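Local atomic coordinates of peptidoglycan D,D-transpeptidase FtsI (Yersinia pestis, PDB entry 6SYN), a protein that probably cross-links peptidoglycan as a class B penicillin-binding protein, a transpeptidase of the kind that builds the division septum and is acylated by beta-lactams. Residues A[482-486]-A[487-491]; A[179-183]-A[184-188]; A[191-194]-A[195-199]. All blocks are in the same frame, centred on the assembly; numbering follows the deposited sequence.

Contact 1 (A[482-486]-A[487-491]); sequences AGKYY and GGAVS. With CB9 ((2R,4S)-2-[(1R)-1-{[(2S)-2-carboxy-2-phenylacetyl]amino}-2-oxoethyl]-5,5-dimethyl-1,3-thiazolidine-4-carboxylic acid), chain D.
The carbonyl oxygen of Tyr486 is gripped by two backbone amides from the first turn of the short helix 487-490. Ala489 N donates to Tyr486 O over 3.1 Å, coming from above the carbonyl plane, 67° out of it, rather than along a lone pair. Val490 N reaches the same Tyr486 O in a weak, strongly bent bond, with an N-H...O angle of 127°. Tyr486 sits at the N-cap position, so this double grip ties the residue that carries the ring to the start of the helix.

Aliphatic atoms close the turn. The CB atoms of Tyr486 and Ala489 meet at 4.1 Å, while Val490 turns its CG2 branch back over the loop to lie 3.5 Å from Lys484 O. Lys484 passes its CD alongside Ala489 CB and then leads away. A water that donates to Ala489 O also accepts a weak bond from Lys484 NZ, linking the end of the lysine to the helix backbone.

Both tyrosine rings border the opened penicillin CB9. With CG of Tyr486 anti to its own carbonyl carbon (chi1 -78°), the ring offers a face to the thiazolidine methyl CAB, which is offset toward the rim and lies 3.8 Å from Tyr486 CE1. Tyr486 CE1 also comes within 3.7 Å of CAJ in the ligand's phenyl ring. That same CAJ lies in the plane of the Tyr485 ring, at its edge, 3.9 Å from Tyr485 CE2. Tyr485 also stacks on Tyr456, and Thr442 OG1, a hydrogen-bonding partner of CB9, takes a bond from Gly487 N. This is the first turn of a short helix, and the loop before it forms an aromatic wall of the beta-lactam pocket in a penicillin-binding transpeptidase domain.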
loop_
_atom_site.group_PDB
_atom_site.type_symbol
_atom_site.label_atom_id
_atom_site.label_comp_id
_atom_site.label_asym_id
_atom_site.label_seq_id
_atom_site.Cartn_x
_atom_site.Cartn_y
_atom_site.Cartn_z
ATOM N N ALA A 482 -3.797 -19.383 -6.049
ATOM C CA ALA A 482 -4.950 -19.850 -6.858
ATOM C C ALA A 482 -4.514 -20.348 -8.245
ATOM O O ALA A 482 -5.408 -20.674 -9.047
ATOM C CB ALA A 482 -5.992 -18.762 -6.961
ATOM N N GLY A 483 -3.209 -20.445 -8.519
ATOM C CA GLY A 483 -2.693 -21.041 -9.769
ATOM C C GLY A 483 -1.609 -20.194 -10.407
ATOM O O GLY A 483 -0.434 -20.583 -10.313
ATOM N N LYS A 484 -1.985 -19.093 -11.057
ATOM C CA LYS A 484 -1.018 -18.145 -11.665
ATOM C C LYS A 484 -0.374 -17.349 -10.523
ATOM O O LYS A 484 -1.077 -17.101 -9.521
ATOM C CB LYS A 484 -1.717 -17.271 -12.710
ATOM C CG LYS A 484 -2.399 -18.050 -13.829
ATOM C CD LYS A 484 -2.708 -17.222 -15.058
ATOM C CE LYS A 484 -3.971 -17.666 -15.772
ATOM N NZ LYS A 484 -4.061 -17.083 -17.133
ATOM N N TYR A 485 0.914 -17.002 -10.643
ATOM C CA TYR A 485 1.669 -16.289 -9.577
ATOM C C TYR A 485 2.586 -15.185 -10.134
ATOM O O TYR A 485 3.055 -14.388 -9.316
ATOM C CB TYR A 485 2.440 -17.301 -8.725
ATOM C CG TYR A 485 3.325 -18.231 -9.512
ATOM C CD1 TYR A 485 2.827 -19.421 -10.018
ATOM C CD2 TYR A 485 4.652 -17.923 -9.763
ATOM C CE1 TYR A 485 3.626 -20.282 -10.750
ATOM C CE2 TYR A 485 5.467 -18.776 -10.489
ATOM C CZ TYR A 485 4.950 -19.960 -10.986
ATOM O OH TYR A 485 5.722 -20.817 -11.714
ATOM N N TYR A 486 2.841 -15.120 -11.446
ATOM C CA TYR A 486 3.654 -14.046 -12.083
ATOM C C TYR A 486 2.976 -12.687 -11.893
ATOM O O TYR A 486 1.727 -12.628 -11.981
ATOM C CB TYR A 486 3.787 -14.232 -13.597
ATOM C CG TYR A 486 4.782 -15.260 -14.072
ATOM C CD1 TYR A 486 5.351 -16.182 -13.208
ATOM C CD2 TYR A 486 5.116 -15.342 -15.415
ATOM C CE1 TYR A 486 6.245 -17.139 -13.661
ATOM C CE2 TYR A 486 6.002 -16.295 -15.885
ATOM C CZ TYR A 486 6.572 -17.196 -15.003
ATOM O OH TYR A 486 7.453 -18.139 -15.447
ATOM N N GLY A 487 3.773 -11.631 -11.701
ATOM C CA GLY A 487 3.298 -10.234 -11.683
ATOM C C GLY A 487 2.538 -9.887 -12.954
ATOM O O GLY A 487 1.497 -9.204 -12.854
ATOM N N GLY A 488 3.036 -10.362 -14.105
ATOM C CA GLY A 488 2.455 -10.124 -15.440
ATOM C C GLY A 488 1.058 -10.707 -15.569
ATOM O O GLY A 488 0.264 -10.174 -16.371
ATOM N N ALA A 489 0.770 -11.758 -14.799
ATOM C CA ALA A 489 -0.470 -12.563 -14.871
ATOM C C ALA A 489 -1.473 -12.146 -13.784
ATOM O O ALA A 489 -2.684 -12.306 -14.019
ATOM C CB ALA A 489 -0.101 -14.022 -14.744
ATOM N N VAL A 490 -0.988 -11.640 -12.643
ATOM C CA VAL A 490 -1.789 -11.445 -11.394
ATOM C C VAL A 490 -1.907 -9.955 -11.048
ATOM O O VAL A 490 -3.020 -9.542 -10.666
ATOM C CB VAL A 490 -1.181 -12.241 -10.225
ATOM C CG1 VAL A 490 -1.768 -11.826 -8.885
ATOM C CG2 VAL A 490 -1.334 -13.741 -10.434
ATOM N N SER A 491 -0.816 -9.186 -11.146
ATOM C CA SER A 491 -0.761 -7.753 -10.739
ATOM C C SER A 491 -0.898 -6.815 -11.953
ATOM O O SER A 491 -1.602 -5.792 -11.817
ATOM C CB SER A 491 0.485 -7.470 -9.939
ATOM O OG SER A 491 0.492 -8.240 -8.744
HETATM C C CB9 D . 12.100 -10.831 -11.564
HETATM N N CB9 D . 12.157 -13.339 -11.476
HETATM O O CB9 D . 11.217 -10.732 -10.747
HETATM C CA CB9 D . 12.543 -12.136 -12.217
HETATM C CB CB9 D . 12.116 -12.154 -13.713
HETATM C CAA CB9 D . 9.423 -13.403 -15.821
HETATM C CAB CB9 D . 9.107 -14.585 -13.647
HETATM O OAD CB9 D . 7.371 -11.800 -13.816
HETATM O OAE CB9 D . 13.834 -17.131 -9.224
HETATM O OAF CB9 D . 14.250 -13.678 -10.751
HETATM O OAG CB9 D . 8.655 -10.175 -14.452
HETATM O OAH CB9 D . 13.390 -15.190 -8.474
HETATM C CAJ CB9 D . 9.118 -17.641 -11.447
HETATM C CAK CB9 D . 10.159 -17.761 -12.338
HETATM C CAL CB9 D . 9.269 -16.870 -10.319
HETATM C CAM CB9 D . 11.356 -17.101 -12.102
HETATM C CAN CB9 D . 10.464 -16.202 -10.080
HETATM N NAP CB9 D . 10.913 -11.360 -13.997
HETATM S SAQ CB9 D . 11.665 -13.824 -14.282
HETATM C CAR CB9 D . 8.461 -11.285 -13.996
HETATM C CAS CB9 D . 13.396 -16.017 -9.349
HETATM C CAT CB9 D . 13.123 -14.119 -10.977
HETATM C CAU CB9 D . 11.514 -16.285 -10.989
HETATM C CAX CB9 D . 9.706 -12.103 -13.614
HETATM C CAY CB9 D . 12.862 -15.620 -10.739
HETATM C CAZ CB9 D . 9.848 -13.469 -14.363
HETATM O O HOH W 1 -3.226 -14.092 -16.051
#

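Contact 2 (A[179-183]-A[184-188]). With ACT (acetate ion), chain C.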
loop_
_atom_site.group_PDB
_atom_site.type_symbol
_atom_site.label_atom_id
_atom_site.label_comp_id
_atom_site.label_asym_id
_atom_site.label_seq_id
_atom_site.Cartn_x
_atom_site.Cartn_y
_atom_site.Cartn_z
ATOM N N LEU A 179 -6.247 15.807 3.807
ATOM C CA LEU A 179 -5.291 14.779 3.312
ATOM C C LEU A 179 -4.979 15.048 1.834
ATOM O O LEU A 179 -5.744 15.784 1.173
ATOM C CB LEU A 179 -5.868 13.371 3.497
ATOM C CG LEU A 179 -6.095 12.902 4.935
ATOM C CD1 LEU A 179 -6.518 11.442 4.950
ATOM C CD2 LEU A 179 -4.859 13.085 5.805
ATOM N N SER A 180 -3.885 14.459 1.351
ATOM C CA SER A 180 -3.436 14.482 -0.065
ATOM C C SER A 180 -4.227 13.454 -0.892
ATOM O O SER A 180 -4.230 13.571 -2.125
ATOM C CB SER A 180 -1.963 14.211 -0.141
ATOM O OG SER A 180 -1.703 12.850 0.159
ATOM N N VAL A 181 -4.868 12.485 -0.229
ATOM C CA VAL A 181 -5.584 11.331 -0.853
ATOM C C VAL A 181 -6.869 11.821 -1.538
ATOM O O VAL A 181 -7.404 12.865 -1.120
ATOM C CB VAL A 181 -5.863 10.257 0.218
ATOM C CG1 VAL A 181 -6.857 9.200 -0.237
ATOM C CG2 VAL A 181 -4.572 9.608 0.684
ATOM N N ASP A 182 -7.336 11.101 -2.563
ATOM C CA ASP A 182 -8.623 11.366 -3.267
ATOM C C ASP A 182 -9.535 10.157 -3.019
ATOM O O ASP A 182 -9.074 9.025 -3.273
ATOM C CB ASP A 182 -8.382 11.675 -4.751
ATOM C CG ASP A 182 -9.623 12.078 -5.534
ATOM O OD1 ASP A 182 -10.722 11.619 -5.174
ATOM O OD2 ASP A 182 -9.484 12.855 -6.505
ATOM N N GLU A 183 -10.753 10.383 -2.507
ATOM C CA GLU A 183 -11.694 9.307 -2.076
ATOM C C GLU A 183 -12.111 8.473 -3.297
ATOM O O GLU A 183 -12.154 7.235 -3.161
ATOM C CB GLU A 183 -12.904 9.881 -1.326
ATOM C CG GLU A 183 -14.175 9.039 -1.429
ATOM C CD GLU A 183 -14.093 7.651 -0.814
ATOM O OE1 GLU A 183 -13.192 7.443 0.015
ATOM O OE2 GLU A 183 -14.918 6.776 -1.166
ATOM N N ARG A 184 -12.417 9.125 -4.426
ATOM C CA ARG A 184 -12.791 8.462 -5.705
ATOM C C ARG A 184 -11.681 7.492 -6.125
ATOM O O ARG A 184 -12.014 6.380 -6.591
ATOM C CB ARG A 184 -12.990 9.475 -6.838
ATOM C CG ARG A 184 -14.197 10.393 -6.697
ATOM C CD ARG A 184 -14.183 11.493 -7.748
ATOM N NE ARG A 184 -12.925 12.233 -7.706
ATOM C CZ ARG A 184 -12.404 12.962 -8.695
ATOM N NH1 ARG A 184 -13.020 13.077 -9.861
ATOM N NH2 ARG A 184 -11.242 13.567 -8.509
ATOM N N LEU A 185 -10.419 7.917 -6.007
ATOM C CA LEU A 185 -9.235 7.153 -6.484
ATOM C C LEU A 185 -8.881 6.069 -5.459
ATOM O O LEU A 185 -8.476 4.976 -5.886
ATOM C CB LEU A 185 -8.058 8.106 -6.732
ATOM C CG LEU A 185 -8.274 9.224 -7.757
ATOM C CD1 LEU A 185 -6.952 9.893 -8.098
ATOM C CD2 LEU A 185 -8.935 8.722 -9.034
ATOM N N GLN A 186 -9.045 6.344 -4.160
ATOM C CA GLN A 186 -8.880 5.324 -3.087
ATOM C C GLN A 186 -9.933 4.223 -3.283
ATOM O O GLN A 186 -9.577 3.028 -3.159
ATOM C CB GLN A 186 -8.975 5.959 -1.697
ATOM C CG GLN A 186 -8.703 4.977 -0.561
ATOM C CD GLN A 186 -7.242 4.636 -0.397
ATOM O OE1 GLN A 186 -6.377 5.152 -1.100
ATOM N NE2 GLN A 186 -6.952 3.755 0.548
ATOM N N ALA A 187 -11.173 4.615 -3.589
ATOM C CA ALA A 187 -12.314 3.708 -3.854
ATOM C C ALA A 187 -11.973 2.808 -5.046
ATOM O O ALA A 187 -12.147 1.579 -4.919
ATOM C CB ALA A 187 -13.573 4.502 -4.095
ATOM N N LEU A 188 -11.482 3.398 -6.142
ATOM C CA LEU A 188 -11.081 2.657 -7.368
ATOM C C LEU A 188 -9.899 1.740 -7.050
ATOM O O LEU A 188 -9.958 0.547 -7.389
ATOM C CB LEU A 188 -10.691 3.626 -8.484
ATOM C CG LEU A 188 -10.015 2.952 -9.676
ATOM C CD1 LEU A 188 -10.958 1.946 -10.321
ATOM C CD2 LEU A 188 -9.533 3.972 -10.690
HETATM C C ACT C . -11.591 16.073 -11.454
HETATM O O ACT C . -11.067 14.969 -11.709
HETATM O OXT ACT C . -10.953 17.057 -11.024
HETATM C CH3 ACT C . -13.106 16.232 -11.678
#
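The guanidinium of Arg184 meets its anions at the edge, with the carboxylate of Asp182 and the acetate ion both near its plane. The Asp182 carboxylate is turned only 26° from that plane, which suits a two-pronged salt bridge. Arg184 NH2 donates to the syn lone pair of Asp182 OD2 at 2.8 Å, and the second prong, from Arg184 NE to Asp182 OD1, is longer and weak at 3.4 Å. Farther round the rim, Arg184 NH1 and, weakly, NH2 converge on one acetate oxygen; the ion probably comes from the crystallisation liquor. A bend at chi3 (-55°) folds the arginine back over its own helix start, within range of a carboxylate only two residues earlier.

Asp182 is also the N-cap of helix 183-199. Its OD1 accepts a weak capping bond from Arg184 N at 3.1 Å, and its carbonyl opens the helical ladder: Gln186 N donates to Asp182 O at 2.8 Å, in the carbonyl plane. The next rung is Ala187 N to Glu183 O. On the apolar side, Leu185 CG packs 3.9 Å from Asp182 CB, and Val181 CG1 lies 4.1 Å from Gln186 CB; the amide of Gln186 leads on to the carbonyls of Met220 and Val119.

Arg25 adds a long, weak ion pair to Asp182 OD1 and places a second guanidinium close to that of Arg184. One buried carboxylate thus serves as helix cap and as anion for nearby arginines. The salt bridge to Arg184 and the helix N-terminus would probably favour its ionised form, although Asp21 lies beside it.

Contact 3 (A[191-194]-A[195-199])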
loop_
_atom_site.group_PDB
_atom_site.type_symbol
_atom_site.label_atom_id
_atom_site.label_comp_id
_atom_site.label_asym_id
_atom_site.label_seq_id
_atom_site.Cartn_x
_atom_site.Cartn_y
_atom_site.Cartn_z
ATOM N N ARG A 191 -10.824 -1.129 -4.457
ATOM C CA ARG A 191 -11.849 -2.057 -5.009
ATOM C C ARG A 191 -11.182 -3.050 -5.967
ATOM O O ARG A 191 -11.554 -4.240 -5.945
ATOM C CB ARG A 191 -12.966 -1.262 -5.691
ATOM C CG ARG A 191 -13.829 -2.064 -6.654
ATOM C CD ARG A 191 -15.065 -1.279 -7.048
ATOM N NE ARG A 191 -14.825 -0.084 -7.867
ATOM C CZ ARG A 191 -14.633 1.166 -7.415
ATOM N NH1 ARG A 191 -14.465 2.156 -8.279
ATOM N NH2 ARG A 191 -14.603 1.435 -6.120
ATOM N N GLU A 192 -10.243 -2.582 -6.787
ATOM C CA GLU A 192 -9.511 -3.441 -7.755
ATOM C C GLU A 192 -8.579 -4.378 -6.981
ATOM O O GLU A 192 -8.491 -5.563 -7.355
ATOM C CB GLU A 192 -8.773 -2.569 -8.773
ATOM C CG GLU A 192 -9.713 -1.773 -9.660
ATOM C CD GLU A 192 -10.665 -2.622 -10.483
ATOM O OE1 GLU A 192 -10.293 -3.752 -10.831
ATOM O OE2 GLU A 192 -11.775 -2.150 -10.769
ATOM N N LEU A 193 -7.935 -3.864 -5.929
ATOM C CA LEU A 193 -6.933 -4.596 -5.111
ATOM C C LEU A 193 -7.630 -5.714 -4.330
ATOM O O LEU A 193 -7.247 -6.886 -4.492
ATOM C CB LEU A 193 -6.264 -3.605 -4.154
ATOM C CG LEU A 193 -5.241 -4.211 -3.197
ATOM C CD1 LEU A 193 -3.987 -4.626 -3.954
ATOM C CD2 LEU A 193 -4.905 -3.238 -2.077
ATOM N N ASN A 194 -8.616 -5.333 -3.515
ATOM C CA ASN A 194 -9.400 -6.229 -2.626
ATOM C C ASN A 194 -9.929 -7.412 -3.437
ATOM O O ASN A 194 -9.655 -8.559 -3.048
ATOM C CB ASN A 194 -10.542 -5.473 -1.952
ATOM C CG ASN A 194 -11.060 -6.190 -0.731
ATOM O OD1 ASN A 194 -12.260 -6.417 -0.600
ATOM N ND2 ASN A 194 -10.160 -6.555 0.164
ATOM N N ASN A 195 -10.637 -7.119 -4.532
ATOM C CA ASN A 195 -11.173 -8.114 -5.500
ATOM C C ASN A 195 -10.046 -9.063 -5.924
ATOM O O ASN A 195 -10.172 -10.271 -5.653
ATOM C CB ASN A 195 -11.821 -7.433 -6.710
ATOM C CG ASN A 195 -13.171 -6.817 -6.393
ATOM O OD1 ASN A 195 -13.718 -7.017 -5.303
ATOM N ND2 ASN A 195 -13.717 -6.069 -7.342
ATOM N N ALA A 196 -8.980 -8.530 -6.533
ATOM C CA ALA A 196 -7.837 -9.310 -7.068
ATOM C C ALA A 196 -7.182 -10.148 -5.963
ATOM O O ALA A 196 -6.751 -11.281 -6.261
ATOM C CB ALA A 196 -6.837 -8.394 -7.715
ATOM N N VAL A 197 -7.098 -9.626 -4.736
ATOM C CA VAL A 197 -6.482 -10.356 -3.588
ATOM C C VAL A 197 -7.386 -11.537 -3.204
ATOM O O VAL A 197 -6.844 -12.567 -2.790
ATOM C CB VAL A 197 -6.171 -9.416 -2.402
ATOM C CG1 VAL A 197 -6.240 -10.118 -1.049
ATOM C CG2 VAL A 197 -4.810 -8.758 -2.580
ATOM N N ALA A 198 -8.705 -11.405 -3.361
ATOM C CA ALA A 198 -9.692 -12.471 -3.071
ATOM C C ALA A 198 -9.652 -13.542 -4.171
ATOM O O ALA A 198 -9.656 -14.744 -3.827
ATOM C CB ALA A 198 -11.072 -11.876 -2.923
ATOM N N PHE A 199 -9.604 -13.119 -5.440
ATOM C CA PHE A 199 -9.631 -13.985 -6.652
ATOM C C PHE A 199 -8.405 -14.906 -6.661
ATOM O O PHE A 199 -8.532 -16.075 -7.073
ATOM C CB PHE A 199 -9.678 -13.108 -7.907
ATOM C CG PHE A 199 -10.065 -13.800 -9.190
ATOM C CD1 PHE A 199 -11.342 -14.313 -9.366
ATOM C CD2 PHE A 199 -9.170 -13.888 -10.245
ATOM C CE1 PHE A 199 -11.706 -14.923 -10.559
ATOM C CE2 PHE A 199 -9.533 -14.506 -11.433
ATOM C CZ PHE A 199 -10.798 -15.023 -11.589
HETATM O O HOH W 2 -13.485 -4.898 -3.228
#
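Asn195 folds its side chain back over the preceding turn, laying its amide carbon CG 3.1 Å from Arg191 O and its ND2 4.1 Å from Arg191 CG. The two side chains run alongside each other and point the same way, yet the amide and guanidinium planes stand 71° apart, so they do not stack. Having CG anti to the carbonyl carbon (chi1 -74°) is what brings the amide back to that carbonyl. A water sits between the neighbouring asparagines, 3.0 Å from Asn195 OD1 and 3.3 Å from Asn194 OD1, close enough to donate to either.

The backbone keeps the regular ladder of an alpha-helix. Val197 N donates to Leu193 O at 2.8 Å, and Ala196 N and Ala198 N bond to Glu192 O and Asn194 O in turn. Asn195 N reaches Arg191 O only weakly.

On the buried side, Leu193 CD1 and Val197 CG2 lie 4.4 Å apart, one turn from each other. Those two residues rest on Ala221 and Ser223 of strand 217-223, whereas Glu192 and Ala196 touch helix 492-505, so helix 183-199 packs against both the sheet's edge strand and the C-terminal helix.

Contacts 2 and 3 lie on one helix, 183-199: the first caps its N-terminal end, the second forms its last turns, and their centres are about 17 Å apart. Contact 1 comes much later in the chain, after strand 471-478, yet its centre lies only about 13 Å from that of contact 3. The two touch where Ala482 CB packs 3.7 Å from Phe199 O, bringing the loop before the tyrosines against the end of the long helix. Contact 2 is remote, its centre about 26 Å from that of contact 1 and its nearest atoms about 11 Å away. Of the three, contact 1 alone contributes residues to the CB9 pocket.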